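Alkaline serine protease (Thermobifida fusca, PDB 2PFE) is probably a secreted serine endopeptidase that cleaves peptide bonds, the mature domain of a zymogen related to alpha-lytic protease. Local coordinates at residues A1-Y9 with A68-Y78. Sequence-based numbering, arbitrary orientation.
Sequences AAIIGGNPY and ADTVTPLVNRY
Gly5 and Val75 mark the tight part of this contact, their CA atoms 4.2 Å apart in a parallel bridge. Gly5 N gives its hydrogen to Leu74 O, and Gly5 O takes one from Asn76 N at 2.8 Å, almost straight. With CG1 beside the backbone N (chi1 -64°), Ile4 turns its CG2 branch against the backbone at Val75 C and Asn76 N, 3.5 Å from the latter.

Beyond it the chain makes a type II turn, Ile4 to Asn7, which Tyr78 and Asn76 hold by their side chains. Tyr78 OH donates to Gly6 O at 2.7 Å; the oxygen lies at the ring edge, while the hydroxyl sits well above the Gly6 carbonyl plane. Asn76 ND2 meets Asn7 OD1 at 2.9 Å, lying in its carbonyl plane; the two amides stand 85° apart. Asn76 OD1 accepts from Tyr78 N in an Asx turn, so both ends of this amide are held and its rotation is fixed.

Midway, where Pro73 turns a corner, Thr72 replaces a backbone rung: OG1 donates to Ile3 O at 2.7 Å and accepts from Leu74 N in an ST turn.

Toward the amino terminus a parallel bridge, Ala2 with Thr70, keeps the backbone regular: Thr70 N donates to Ala1 O, and Ile3 N to Thr70 O at 2.7 Å. Its side chains are solvent-exposed, whereas Ile3 is buried against Pro46 and Ser21. Ala1 N forms a salt bridge with Asp69 OD1 at 3.0 Å, from above the carboxylate plane, and one water links this amine to Thr70 OG1.

In this S1-family protease of two-barrel, chymotrypsin-like fold, amino-terminal strand 2-5 thus lies along the bent run 70-76, with Val71 and Val75 packed on strand 20-24 and strand 74-76 paired antiparallel with 82-84.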
loop_
_atom_site.group_PDB
_atom_site.type_symbol
_atom_site.label_atom_id
_atom_site.label_comp_id
_atom_site.label_asym_id
_atom_site.label_seq_id
_atom_site.Cartn_x
_atom_site.Cartn_y
_atom_site.Cartn_z
ATOM N N ALA A 1 -19.029 -3.771 1.316
ATOM C CA ALA A 1 -18.079 -4.833 1.763
ATOM C C ALA A 1 -16.977 -4.272 2.663
ATOM O O ALA A 1 -16.746 -3.057 2.695
ATOM C CB ALA A 1 -17.467 -5.553 0.549
ATOM N N ALA A 2 -16.271 -5.164 3.360
ATOM C CA ALA A 2 -15.127 -4.787 4.195
ATOM C C ALA A 2 -13.965 -4.322 3.323
ATOM O O ALA A 2 -13.671 -4.946 2.301
ATOM C CB ALA A 2 -14.683 -5.968 5.049
ATOM N N ILE A 3 -13.328 -3.222 3.728
ATOM C CA ILE A 3 -12.071 -2.780 3.133
ATOM C C ILE A 3 -10.947 -3.538 3.818
ATOM O O ILE A 3 -10.725 -3.378 5.015
ATOM C CB ILE A 3 -11.843 -1.248 3.322
ATOM C CG1 ILE A 3 -12.974 -0.430 2.685
ATOM C CG2 ILE A 3 -10.510 -0.810 2.747
ATOM C CD1 ILE A 3 -13.168 -0.658 1.196
ATOM N N ILE A 4 -10.208 -4.325 3.043
ATOM C CA ILE A 4 -9.163 -5.185 3.601
ATOM C C ILE A 4 -7.855 -4.973 2.813
ATOM O O ILE A 4 -7.822 -5.057 1.570
ATOM C CB ILE A 4 -9.606 -6.689 3.672
ATOM C CG1 ILE A 4 -10.800 -6.843 4.633
ATOM C CG2 ILE A 4 -8.450 -7.588 4.117
ATOM C CD1 ILE A 4 -11.351 -8.227 4.725
ATOM N N GLY A 5 -6.777 -4.695 3.536
ATOM C CA GLY A 5 -5.508 -4.442 2.863
ATOM C C GLY A 5 -5.087 -5.651 2.043
ATOM O O GLY A 5 -5.199 -6.789 2.498
ATOM N N GLY A 6 -4.576 -5.400 0.834
ATOM C CA GLY A 6 -4.141 -6.482 -0.050
ATOM C C GLY A 6 -5.181 -6.918 -1.067
ATOM O O GLY A 6 -4.863 -7.626 -2.020
ATOM N N ASN A 7 -6.422 -6.501 -0.863
ATOM C CA ASN A 7 -7.473 -6.807 -1.810
ATOM C C ASN A 7 -7.464 -5.815 -2.976
ATOM O O ASN A 7 -7.035 -4.661 -2.826
ATOM C CB ASN A 7 -8.834 -6.786 -1.106
ATOM C CG ASN A 7 -9.109 -8.041 -0.302
ATOM O OD1 ASN A 7 -8.368 -9.034 -0.371
ATOM N ND2 ASN A 7 -10.204 -8.009 0.467
ATOM N N PRO A 8 -7.958 -6.248 -4.143
ATOM C CA PRO A 8 -7.947 -5.387 -5.316
ATOM C C PRO A 8 -8.951 -4.243 -5.294
ATOM O O PRO A 8 -10.016 -4.327 -4.639
ATOM C CB PRO A 8 -8.318 -6.342 -6.463
ATOM C CG PRO A 8 -9.104 -7.418 -5.822
ATOM C CD PRO A 8 -8.525 -7.581 -4.438
ATOM N N TYR A 9 -8.606 -3.192 -6.033
ATOM C CA TYR A 9 -9.554 -2.158 -6.448
ATOM C C TYR A 9 -9.279 -1.744 -7.902
ATOM O O TYR A 9 -8.168 -1.932 -8.409
ATOM C CB TYR A 9 -9.569 -0.971 -5.468
ATOM C CG TYR A 9 -8.349 -0.069 -5.496
ATOM C CD1 TYR A 9 -8.370 1.148 -6.180
ATOM C CD2 TYR A 9 -7.186 -0.411 -4.800
ATOM C CE1 TYR A 9 -7.256 1.999 -6.188
ATOM C CE2 TYR A 9 -6.078 0.428 -4.794
ATOM C CZ TYR A 9 -6.101 1.626 -5.493
ATOM O OH TYR A 9 -5.010 2.475 -5.519
ATOM N N ALA A 68 -21.143 2.612 1.071
ATOM C CA ALA A 68 -21.335 1.254 0.564
ATOM C C ALA A 68 -20.239 0.289 1.023
ATOM O O ALA A 68 -20.371 -0.925 0.855
ATOM C CB ALA A 68 -21.428 1.270 -0.952
ATOM N N ASP A 69 -19.156 0.825 1.593
ATOM C CA ASP A 69 -18.056 -0.016 2.072
ATOM C C ASP A 69 -17.577 0.394 3.468
ATOM O O ASP A 69 -17.845 1.512 3.920
ATOM C CB ASP A 69 -16.924 -0.033 1.043
ATOM C CG ASP A 69 -17.374 -0.614 -0.285
ATOM O OD1 ASP A 69 -17.428 -1.860 -0.408
ATOM O OD2 ASP A 69 -17.695 0.176 -1.197
ATOM N N THR A 70 -16.887 -0.517 4.152
ATOM C CA THR A 70 -16.544 -0.326 5.561
ATOM C C THR A 70 -15.067 -0.583 5.845
ATOM O O THR A 70 -14.534 -1.626 5.477
ATOM C CB THR A 70 -17.402 -1.241 6.485
ATOM O OG1 THR A 70 -18.796 -1.067 6.188
ATOM C CG2 THR A 70 -17.164 -0.908 7.960
ATOM N N VAL A 71 -14.434 0.361 6.536
ATOM C CA VAL A 71 -13.035 0.215 6.950
ATOM C C VAL A 71 -12.852 -0.863 8.034
ATOM O O VAL A 71 -13.713 -1.059 8.907
ATOM C CB VAL A 71 -12.430 1.568 7.401
ATOM C CG1 VAL A 71 -12.337 2.523 6.207
ATOM C CG2 VAL A 71 -13.206 2.190 8.575
ATOM N N THR A 72 -11.739 -1.588 7.929
ATOM C CA THR A 72 -11.333 -2.577 8.920
ATOM C C THR A 72 -9.836 -2.401 9.204
ATOM O O THR A 72 -9.093 -1.858 8.365
ATOM C CB THR A 72 -11.586 -4.045 8.440
ATOM O OG1 THR A 72 -10.556 -4.440 7.521
ATOM C CG2 THR A 72 -12.987 -4.221 7.808
ATOM N N PRO A 73 -9.375 -2.854 10.381
ATOM C CA PRO A 73 -7.931 -2.864 10.611
ATOM C C PRO A 73 -7.265 -4.136 10.079
ATOM O O PRO A 73 -6.299 -4.626 10.673
ATOM C CB PRO A 73 -7.843 -2.832 12.128
ATOM C CG PRO A 73 -9.026 -3.619 12.571
ATOM C CD PRO A 73 -10.127 -3.308 11.573
ATOM N N LEU A 74 -7.773 -4.664 8.966
ATOM C CA LEU A 74 -7.369 -5.989 8.517
ATOM C C LEU A 74 -6.520 -5.952 7.260
ATOM O O LEU A 74 -6.679 -5.059 6.412
ATOM C CB LEU A 74 -8.594 -6.838 8.238
ATOM C CG LEU A 74 -9.442 -7.136 9.474
ATOM C CD1 LEU A 74 -10.685 -7.907 9.078
ATOM C CD2 LEU A 74 -8.617 -7.880 10.538
ATOM N N VAL A 75 -5.622 -6.930 7.161
ATOM C CA VAL A 75 -4.866 -7.203 5.932
ATOM C C VAL A 75 -5.077 -8.670 5.551
ATOM O O VAL A 75 -5.111 -9.545 6.422
ATOM C CB VAL A 75 -3.355 -6.889 6.117
ATOM C CG1 VAL A 75 -2.523 -7.476 4.965
ATOM C CG2 VAL A 75 -3.127 -5.363 6.241
ATOM N N ASN A 76 -5.237 -8.926 4.254
ATOM C CA ASN A 76 -5.434 -10.286 3.755
ATOM C C ASN A 76 -4.117 -11.066 3.804
ATOM O O ASN A 76 -3.086 -10.615 3.269
ATOM C CB ASN A 76 -6.004 -10.225 2.339
ATOM C CG ASN A 76 -6.564 -11.552 1.866
ATOM O OD1 ASN A 76 -6.228 -12.616 2.391
ATOM N ND2 ASN A 76 -7.398 -11.494 0.839
ATOM N N ARG A 77 -4.162 -12.214 4.478
ATOM C CA ARG A 77 -2.994 -13.057 4.665
ATOM C C ARG A 77 -2.846 -14.054 3.513
ATOM O O ARG A 77 -1.803 -14.685 3.354
ATOM C CB ARG A 77 -3.098 -13.737 6.043
ATOM C CG ARG A 77 -2.048 -14.774 6.392
ATOM C CD ARG A 77 -0.644 -14.173 6.351
ATOM N NE ARG A 77 0.373 -15.125 6.798
ATOM C CZ ARG A 77 0.896 -16.096 6.054
ATOM N NH1 ARG A 77 0.498 -16.289 4.803
ATOM N NH2 ARG A 77 1.812 -16.902 6.579
ATOM N N TYR A 78 -3.902 -14.175 2.712
ATOM C CA TYR A 78 -3.930 -15.010 1.504
ATOM C C TYR A 78 -3.791 -16.500 1.751
ATOM O O TYR A 78 -3.390 -17.262 0.869
ATOM C CB TYR A 78 -2.978 -14.483 0.419
ATOM C CG TYR A 78 -3.627 -13.349 -0.316
ATOM C CD1 TYR A 78 -3.312 -12.024 -0.016
ATOM C CD2 TYR A 78 -4.603 -13.596 -1.277
ATOM C CE1 TYR A 78 -3.933 -10.967 -0.687
ATOM C CE2 TYR A 78 -5.245 -12.565 -1.941
ATOM C CZ TYR A 78 -4.887 -11.242 -1.666
ATOM O OH TYR A 78 -5.545 -10.247 -2.347
HETATM O O HOH W 1 -19.896 -2.773 3.964
HETATM O O HOH W 2 -14.955 -3.229 -0.378
#